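Local coordinates for kelch domain-containing protein (Colletotrichum graminicola M1.001, PDB 5C86) that probably oxidises alcohols at a copper centre, as an alcohol oxidase of the galactose oxidase and glyoxal oxidase family with a Kelch beta-propeller, at residues 190-200 with 211-222; 25-36 with 46-55. One frame throughout, in Å; residues are numbered along the deposited sequence. Where two conformers were deposited one is given.

Overall arrangement
Both contacts join antiparallel neighbours within a blade of the Kelch propeller, but in different blades. Contact 2 (25-36 with 46-55) comes first along the chain and closes before contact 1 (190-200 with 211-222) opens. They lie on opposite sides of the chain's centre. Their centres are about 33 Å apart and their nearest atoms about 18 Å, and they do not touch. Each comes near the copper site, which is empty in this apo structure. In contact 1 the M222 side chain is about 7 Å from that of the copper ligand Y120. In contact 2 the W31 side chain is about 8 Å from that of H423, and the S32 side chain about 8 Å from that of H335.

Contact 1: 190-200 with 211-222; sequences LQAGPSKKMNW and PAGLRGTDEDSM
K197 lies opposite L214 in the antiparallel outer hairpin of a propeller blade, strand 197-202 with strand 208-214, and R215 carries the contact into the loop leaving it. M198 N donates to G213 O at 2.9 Å, and A212 N donates to M198 O. The A212 methyl lies 3.5 Å from W200 CD1, while W200 NE1 hydrogen-bonds to Q264 O. Beyond the strands, R215 binds carbonyls of the 192-195 turn. Its NH1 donates to A192 O at 2.8 Å, on a lone pair, and to S195 O at 2.8 Å, from above that carbonyl's plane. NH2 donates to P194 O at 3.0 Å. S221 N and R215 NH2 meet P194 O from opposite faces of its plane. The R215 chain bends at chi3 (54°), and this turns NE and NH2 side-on to D218 OD2, which lies in the guanidinium plane. D220 OD1 accepts from K196 N on its anti side at 2.9 Å. K196 NZ adds a weak salt bridge to E219 OE1 at 3.2 Å. The side-on grip on D218 and the bonds to three carbonyls around the cis peptide bond before P194 together fix the rotation of the buried guanidinium; D218 probably also balances its charge.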
# COMPACT_ATOMS: atom_id res chain seq x y z
N LEU A 190 -4.41 -5.29 13.42
CA LEU A 190 -5.53 -6.02 13.01
C LEU A 190 -5.21 -6.82 11.76
O LEU A 190 -4.80 -6.21 10.75
CB LEU A 190 -6.74 -5.16 12.72
CG LEU A 190 -7.98 -5.84 12.17
CD1 LEU A 190 -8.52 -6.78 13.24
CD2 LEU A 190 -9.05 -4.87 11.74
N GLN A 191 -5.42 -8.14 11.80
CA GLN A 191 -5.50 -8.93 10.55
C GLN A 191 -6.90 -8.99 10.10
O GLN A 191 -7.75 -9.63 10.69
CB GLN A 191 -4.89 -10.29 10.78
CG GLN A 191 -5.21 -11.32 9.72
CD GLN A 191 -6.36 -12.23 10.09
OE1 GLN A 191 -6.64 -12.49 11.27
NE2 GLN A 191 -7.11 -12.68 9.04
N ALA A 192 -7.23 -8.18 9.10
CA ALA A 192 -8.56 -7.96 8.60
C ALA A 192 -9.07 -8.98 7.60
O ALA A 192 -10.23 -8.98 7.23
CB ALA A 192 -8.70 -6.52 8.07
N GLY A 193 -8.15 -9.85 7.22
CA GLY A 193 -8.40 -10.82 6.17
C GLY A 193 -7.06 -11.32 5.70
O GLY A 193 -6.05 -11.04 6.31
N PRO A 194 -7.02 -12.07 4.59
CA PRO A 194 -8.13 -12.46 3.73
C PRO A 194 -9.07 -13.49 4.29
O PRO A 194 -10.19 -13.61 3.87
CB PRO A 194 -7.43 -13.07 2.47
CG PRO A 194 -6.12 -13.56 3.03
CD PRO A 194 -5.73 -12.48 4.01
N SER A 195 -8.59 -14.27 5.25
CA SER A 195 -9.54 -15.21 5.93
C SER A 195 -10.74 -14.39 6.41
O SER A 195 -10.61 -13.27 6.86
CB SER A 195 -8.87 -15.78 7.16
OG SER A 195 -9.78 -16.63 7.87
N LYS A 196 -11.90 -15.02 6.43
CA LYS A 196 -13.09 -14.43 6.94
C LYS A 196 -13.01 -14.24 8.45
O LYS A 196 -13.76 -13.42 8.99
CB LYS A 196 -14.36 -15.25 6.57
CG LYS A 196 -14.40 -16.61 7.18
CD LYS A 196 -15.45 -17.41 6.41
CE LYS A 196 -15.62 -18.81 6.85
NZ LYS A 196 -16.45 -19.47 5.77
N LYS A 197 -12.13 -14.96 9.14
CA LYS A 197 -11.84 -14.78 10.55
C LYS A 197 -10.78 -13.71 10.75
O LYS A 197 -9.62 -13.91 10.35
CB LYS A 197 -11.32 -16.07 11.16
CG LYS A 197 -12.42 -17.11 11.24
CD LYS A 197 -11.91 -18.44 11.75
CE LYS A 197 -11.29 -19.31 10.69
NZ LYS A 197 -10.03 -19.96 11.18
N MET A 198 -11.19 -12.56 11.31
CA MET A 198 -10.26 -11.48 11.63
C MET A 198 -9.71 -11.64 13.04
O MET A 198 -10.43 -12.13 13.91
CB MET A 198 -10.98 -10.14 11.52
CG MET A 198 -11.76 -9.97 10.23
SD MET A 198 -12.43 -8.32 9.95
CE MET A 198 -13.67 -8.20 11.23
N ASN A 199 -8.52 -11.16 13.28
CA ASN A 199 -7.80 -11.37 14.56
C ASN A 199 -7.02 -10.15 14.91
O ASN A 199 -6.33 -9.56 14.05
CB ASN A 199 -6.88 -12.51 14.45
CG ASN A 199 -7.62 -13.85 14.31
OD1 ASN A 199 -8.09 -14.41 15.33
ND2 ASN A 199 -7.83 -14.30 13.12
N TRP A 200 -7.04 -9.80 16.20
CA TRP A 200 -6.11 -8.85 16.71
C TRP A 200 -4.82 -9.48 17.15
O TRP A 200 -4.87 -10.57 17.70
CB TRP A 200 -6.73 -8.16 17.93
CG TRP A 200 -7.80 -7.24 17.68
CD1 TRP A 200 -9.12 -7.43 17.87
CD2 TRP A 200 -7.66 -5.90 17.14
NE1 TRP A 200 -9.82 -6.30 17.53
CE2 TRP A 200 -8.93 -5.36 17.08
CE3 TRP A 200 -6.57 -5.12 16.72
CZ2 TRP A 200 -9.18 -4.09 16.56
CZ3 TRP A 200 -6.85 -3.83 16.23
CH2 TRP A 200 -8.13 -3.35 16.18
N PRO A 211 -9.56 -13.05 18.80
CA PRO A 211 -10.48 -12.85 17.69
C PRO A 211 -11.11 -11.46 17.61
O PRO A 211 -11.42 -10.81 18.62
CB PRO A 211 -11.54 -13.93 17.88
CG PRO A 211 -10.84 -15.01 18.65
CD PRO A 211 -9.90 -14.27 19.58
N ALA A 212 -11.24 -10.96 16.38
CA ALA A 212 -11.83 -9.65 16.11
C ALA A 212 -13.20 -9.80 15.46
O ALA A 212 -13.84 -8.82 15.14
CB ALA A 212 -10.86 -8.87 15.16
N GLY A 213 -13.68 -11.03 15.32
CA GLY A 213 -14.93 -11.29 14.72
C GLY A 213 -14.75 -11.79 13.28
O GLY A 213 -13.61 -11.75 12.73
N LEU A 214 -15.82 -12.27 12.72
CA LEU A 214 -15.94 -12.54 11.30
C LEU A 214 -16.09 -11.27 10.51
O LEU A 214 -16.72 -10.28 10.94
CB LEU A 214 -17.12 -13.41 10.97
CG LEU A 214 -17.05 -14.83 11.52
CD1 LEU A 214 -18.39 -15.52 11.32
CD2 LEU A 214 -15.95 -15.61 10.82
N ARG A 215 -15.59 -11.31 9.26
CA ARG A 215 -15.82 -10.22 8.35
C ARG A 215 -17.22 -10.30 7.75
O ARG A 215 -17.45 -10.70 6.62
CB ARG A 215 -14.72 -10.17 7.25
CG ARG A 215 -14.77 -8.92 6.41
CD ARG A 215 -13.59 -8.70 5.43
NE ARG A 215 -13.42 -9.87 4.58
CZ ARG A 215 -12.64 -10.92 4.86
NH1 ARG A 215 -11.73 -10.89 5.78
NH2 ARG A 215 -12.75 -12.01 4.11
N GLY A 216 -18.20 -9.97 8.58
CA GLY A 216 -19.60 -10.11 8.14
C GLY A 216 -19.94 -11.50 7.68
O GLY A 216 -19.54 -12.45 8.32
N THR A 217 -20.66 -11.61 6.56
CA THR A 217 -20.91 -12.89 5.95
C THR A 217 -19.97 -13.15 4.78
O THR A 217 -20.22 -13.98 3.96
CB THR A 217 -22.34 -12.96 5.37
OG1 THR A 217 -22.52 -11.85 4.44
CG2 THR A 217 -23.30 -12.91 6.55
N ASP A 218 -18.86 -12.41 4.70
CA ASP A 218 -17.89 -12.67 3.60
C ASP A 218 -17.26 -14.03 3.73
O ASP A 218 -17.18 -14.68 4.83
CB ASP A 218 -16.78 -11.59 3.64
CG ASP A 218 -16.06 -11.38 2.31
OD1 ASP A 218 -16.59 -11.81 1.26
OD2 ASP A 218 -14.94 -10.74 2.35
N GLU A 219 -16.83 -14.52 2.58
CA GLU A 219 -16.02 -15.73 2.50
C GLU A 219 -14.52 -15.37 2.58
O GLU A 219 -14.12 -14.22 2.47
CB GLU A 219 -16.31 -16.52 1.20
CG GLU A 219 -17.73 -17.07 0.97
CD GLU A 219 -18.29 -17.84 2.15
OE1 GLU A 219 -17.55 -18.53 2.91
OE2 GLU A 219 -19.52 -17.74 2.34
N ASP A 220 -13.68 -16.36 2.71
CA ASP A 220 -12.25 -16.17 2.60
C ASP A 220 -11.95 -15.50 1.22
O ASP A 220 -12.60 -15.77 0.19
CB ASP A 220 -11.56 -17.50 2.58
CG ASP A 220 -11.57 -18.19 3.94
OD1 ASP A 220 -11.84 -17.58 4.99
OD2 ASP A 220 -11.16 -19.38 3.96
N SER A 221 -10.98 -14.54 1.24
CA SER A 221 -10.85 -13.59 0.13
C SER A 221 -9.38 -13.32 -0.15
O SER A 221 -8.91 -12.18 -0.17
CB SER A 221 -11.52 -12.26 0.55
OG SER A 221 -12.93 -12.37 0.63
N MET A 222 -8.67 -14.37 -0.56
CA MET A 222 -7.26 -14.25 -0.85
C MET A 222 -7.07 -13.31 -2.03
O MET A 222 -7.79 -13.43 -3.01
CB MET A 222 -6.69 -15.60 -1.20
CG MET A 222 -5.18 -15.59 -1.54
SD MET A 222 -4.08 -14.94 -0.26
CE MET A 222 -4.19 -16.19 0.99
O HOH W 1 -11.17 -19.01 7.17
O HOH W 2 -12.40 -14.04 14.36

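Contact 2: 25-36 with 46-55; sequences TGNLLVWSSGWP and KTYTSLYNVN
N27 OD1 accepts from V54 N at 3.0 Å, and a water lies 2.8 Å from the same oxygen. V54 N approaches tilted 26° from the plane of this carbonyl. The N27 CG lies beside its own backbone N (chi1 -68°), which turns the amide toward N53 and V54. The N27 and N53 side chains lie side by side, pointing the same way, with their amide planes 46° apart. N27 ND2 bonds to E104, which also binds T25 OG1. That hydroxyl oxygen accepts from N27 N in an ST turn, so the bend before strand 28-31 is tied at several points. V54 CG1 comes within 3.2 Å of G26 O, a close methyl-to-carbonyl contact.

The strands then pair as a regular antiparallel ladder. L28 with Y52 and V30 with S50 are the hydrogen-bonded pairs. V30 N donates to S50 O at 2.9 Å. L29, W31, T49 and L51 share one face. There L51 CD1 lies 4.1 Å from L29 CB. W31 CB rests on T49 CG2, and its indole CD1 meets T47 CG2 at 3.7 Å. W31 NE1 bonds to M71 O.

Past W31 the pairing turns irregular: S32 N makes a weak bond to Y48 O, while Y48 N bonds firmly to S33 O at 2.9 Å. G34 O sits at the edge of the Y48 ring, 3.3 Å from CE1. P36 CD lies near Y48 CD1.

These are the two middle strands of a four-stranded propeller blade. L29 and W31 form backbone bonds to A20 and A18 of strand 18-21. On the other side, T49 bonds to I63 and T47 to N66 of strand 63-66.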
# COMPACT_ATOMS: atom_id res chain seq x y z
N THR A 25 11.31 13.12 -2.97
CA THR A 25 11.30 13.34 -4.45
C THR A 25 10.00 12.95 -5.08
O THR A 25 9.57 13.49 -6.08
CB THR A 25 12.39 12.56 -5.15
OG1 THR A 25 12.21 11.17 -4.87
CG2 THR A 25 13.77 12.99 -4.67
N GLY A 26 9.36 11.94 -4.47
CA GLY A 26 8.23 11.37 -5.13
C GLY A 26 8.48 10.55 -6.40
O GLY A 26 7.58 10.28 -7.13
N ASN A 27 9.74 10.17 -6.64
CA ASN A 27 10.03 9.30 -7.75
C ASN A 27 9.41 7.90 -7.47
O ASN A 27 9.16 7.52 -6.34
CB ASN A 27 11.54 9.34 -7.98
CG ASN A 27 11.99 10.71 -8.48
OD1 ASN A 27 11.24 11.37 -9.20
ND2 ASN A 27 13.24 11.05 -8.20
N LEU A 28 9.27 7.14 -8.52
CA LEU A 28 8.70 5.75 -8.39
C LEU A 28 9.82 4.72 -8.61
O LEU A 28 10.38 4.62 -9.72
CB LEU A 28 7.65 5.55 -9.42
CG LEU A 28 6.81 4.24 -9.30
CD1 LEU A 28 5.92 4.22 -8.03
CD2 LEU A 28 6.03 4.08 -10.58
N LEU A 29 10.08 4.02 -7.56
CA LEU A 29 11.07 2.91 -7.57
C LEU A 29 10.36 1.59 -7.81
O LEU A 29 9.39 1.28 -7.11
CB LEU A 29 11.86 2.80 -6.28
CG LEU A 29 12.99 1.76 -6.10
CD1 LEU A 29 14.11 2.06 -7.05
CD2 LEU A 29 13.49 1.83 -4.71
N VAL A 30 10.82 0.83 -8.80
CA VAL A 30 10.23 -0.46 -9.11
C VAL A 30 11.28 -1.58 -9.03
O VAL A 30 12.48 -1.32 -9.31
CB VAL A 30 9.50 -0.46 -10.44
CG1 VAL A 30 8.67 0.80 -10.62
CG2 VAL A 30 10.47 -0.64 -11.63
N TRP A 31 10.84 -2.79 -8.74
CA TRP A 31 11.78 -3.92 -8.83
C TRP A 31 11.06 -5.19 -9.19
O TRP A 31 9.86 -5.35 -9.01
CB TRP A 31 12.60 -4.12 -7.59
CG TRP A 31 11.94 -4.60 -6.32
CD1 TRP A 31 11.78 -5.89 -5.95
CD2 TRP A 31 11.40 -3.81 -5.25
NE1 TRP A 31 11.23 -5.99 -4.72
CE2 TRP A 31 10.96 -4.71 -4.28
CE3 TRP A 31 11.23 -2.42 -5.04
CZ2 TRP A 31 10.36 -4.31 -3.06
CZ3 TRP A 31 10.63 -2.00 -3.82
CH2 TRP A 31 10.24 -2.96 -2.84
N SER A 32 11.82 -6.16 -9.75
CA SER A 32 11.29 -7.49 -10.19
C SER A 32 11.85 -8.53 -9.27
O SER A 32 11.19 -9.05 -8.37
CB SER A 32 11.60 -7.73 -11.65
OG SER A 32 13.02 -7.50 -11.94
N SER A 33 13.14 -8.90 -9.47
CA SER A 33 13.78 -10.06 -8.86
C SER A 33 15.26 -9.99 -9.31
O SER A 33 15.69 -8.97 -9.89
CB SER A 33 13.19 -11.35 -9.40
OG SER A 33 13.36 -11.40 -10.78
N GLY A 34 15.91 -11.15 -9.19
CA GLY A 34 17.27 -11.32 -9.82
C GLY A 34 17.31 -11.39 -11.29
O GLY A 34 18.43 -11.50 -11.84
N TRP A 35 16.20 -11.31 -11.95
CA TRP A 35 16.11 -11.09 -13.39
C TRP A 35 15.14 -9.99 -13.72
O TRP A 35 14.20 -9.71 -12.95
CB TRP A 35 15.62 -12.34 -14.12
CG TRP A 35 16.52 -13.56 -13.90
CD1 TRP A 35 17.50 -14.02 -14.78
CD2 TRP A 35 16.49 -14.48 -12.80
NE1 TRP A 35 18.11 -15.12 -14.23
CE2 TRP A 35 17.51 -15.44 -13.02
CE3 TRP A 35 15.76 -14.57 -11.61
CZ2 TRP A 35 17.77 -16.48 -12.09
CZ3 TRP A 35 15.98 -15.61 -10.70
CH2 TRP A 35 16.99 -16.59 -10.97
N PRO A 36 15.21 -9.44 -14.91
CA PRO A 36 14.21 -8.43 -15.34
C PRO A 36 12.81 -8.96 -15.68
O PRO A 36 11.78 -8.24 -15.71
CB PRO A 36 14.86 -7.83 -16.63
CG PRO A 36 15.90 -8.90 -16.99
CD PRO A 36 16.42 -9.44 -15.74
N LYS A 46 20.15 -11.41 -5.82
CA LYS A 46 20.29 -9.99 -6.15
C LYS A 46 18.95 -9.51 -6.67
O LYS A 46 18.09 -10.33 -6.99
CB LYS A 46 21.43 -9.80 -7.21
CG LYS A 46 21.08 -10.28 -8.60
CD LYS A 46 22.39 -10.46 -9.43
CE LYS A 46 22.05 -10.61 -10.89
NZ LYS A 46 23.29 -10.85 -11.73
N THR A 47 18.80 -8.20 -6.78
CA THR A 47 17.60 -7.61 -7.41
C THR A 47 17.90 -6.52 -8.39
O THR A 47 18.70 -5.61 -8.04
CB THR A 47 16.64 -7.04 -6.29
OG1 THR A 47 16.48 -7.94 -5.22
CG2 THR A 47 15.31 -6.61 -6.90
N TYR A 48 17.22 -6.57 -9.50
CA TYR A 48 17.16 -5.52 -10.50
C TYR A 48 16.09 -4.50 -10.12
O TYR A 48 14.97 -4.87 -9.83
CB TYR A 48 16.89 -6.04 -11.89
CG TYR A 48 18.13 -6.66 -12.49
CD1 TYR A 48 18.43 -8.00 -12.26
CD2 TYR A 48 18.99 -5.89 -13.29
CE1 TYR A 48 19.57 -8.59 -12.87
CE2 TYR A 48 20.13 -6.46 -13.87
CZ TYR A 48 20.40 -7.80 -13.66
OH TYR A 48 21.53 -8.38 -14.21
N THR A 49 16.43 -3.21 -10.27
CA THR A 49 15.52 -2.07 -9.96
C THR A 49 15.60 -1.07 -11.03
O THR A 49 16.61 -0.98 -11.81
CB THR A 49 15.76 -1.45 -8.59
OG1 THR A 49 16.91 -0.56 -8.64
CG2 THR A 49 15.92 -2.44 -7.48
N SER A 50 14.56 -0.27 -11.15
CA SER A 50 14.55 0.87 -12.07
C SER A 50 13.76 1.98 -11.39
O SER A 50 13.00 1.74 -10.44
CB SER A 50 13.98 0.50 -13.41
OG SER A 50 13.76 1.59 -14.29
N LEU A 51 14.01 3.21 -11.81
CA LEU A 51 13.43 4.41 -11.18
C LEU A 51 12.80 5.29 -12.21
O LEU A 51 13.47 5.61 -13.22
CB LEU A 51 14.51 5.18 -10.48
CG LEU A 51 14.09 6.43 -9.68
CD1 LEU A 51 13.47 5.98 -8.38
CD2 LEU A 51 15.26 7.39 -9.41
N TYR A 52 11.55 5.73 -11.99
CA TYR A 52 10.89 6.68 -12.84
C TYR A 52 10.95 8.05 -12.15
O TYR A 52 10.59 8.19 -11.01
CB TYR A 52 9.41 6.34 -13.12
CG TYR A 52 8.61 7.40 -13.82
CD1 TYR A 52 8.69 7.58 -15.17
CD2 TYR A 52 7.73 8.18 -13.11
CE1 TYR A 52 7.95 8.57 -15.80
CE2 TYR A 52 6.96 9.12 -13.73
CZ TYR A 52 7.09 9.31 -15.07
OH TYR A 52 6.28 10.26 -15.62
N ASN A 53 11.55 9.03 -12.83
CA ASN A 53 11.64 10.38 -12.32
C ASN A 53 10.41 11.16 -12.70
O ASN A 53 10.13 11.38 -13.87
CB ASN A 53 12.91 11.03 -12.92
CG ASN A 53 13.21 12.32 -12.27
OD1 ASN A 53 12.44 13.24 -12.35
ND2 ASN A 53 14.23 12.34 -11.55
N VAL A 54 9.63 11.55 -11.69
CA VAL A 54 8.35 12.23 -11.92
C VAL A 54 8.54 13.66 -12.46
O VAL A 54 7.65 14.19 -13.10
CB VAL A 54 7.47 12.25 -10.64
CG1 VAL A 54 7.12 10.80 -10.23
CG2 VAL A 54 8.15 12.89 -9.49
N ASN A 55 9.68 14.28 -12.16
CA ASN A 55 9.93 15.65 -12.70
C ASN A 55 10.38 15.65 -14.17
O ASN A 55 9.87 16.41 -15.00
CB ASN A 55 10.92 16.39 -11.80
CG ASN A 55 10.28 16.79 -10.44
OD1 ASN A 55 11.00 17.04 -9.48
ND2 ASN A 55 8.96 16.89 -10.37
O HOH W 3 10.62 15.46 -7.44
O HOH W 4 11.48 14.19 -9.41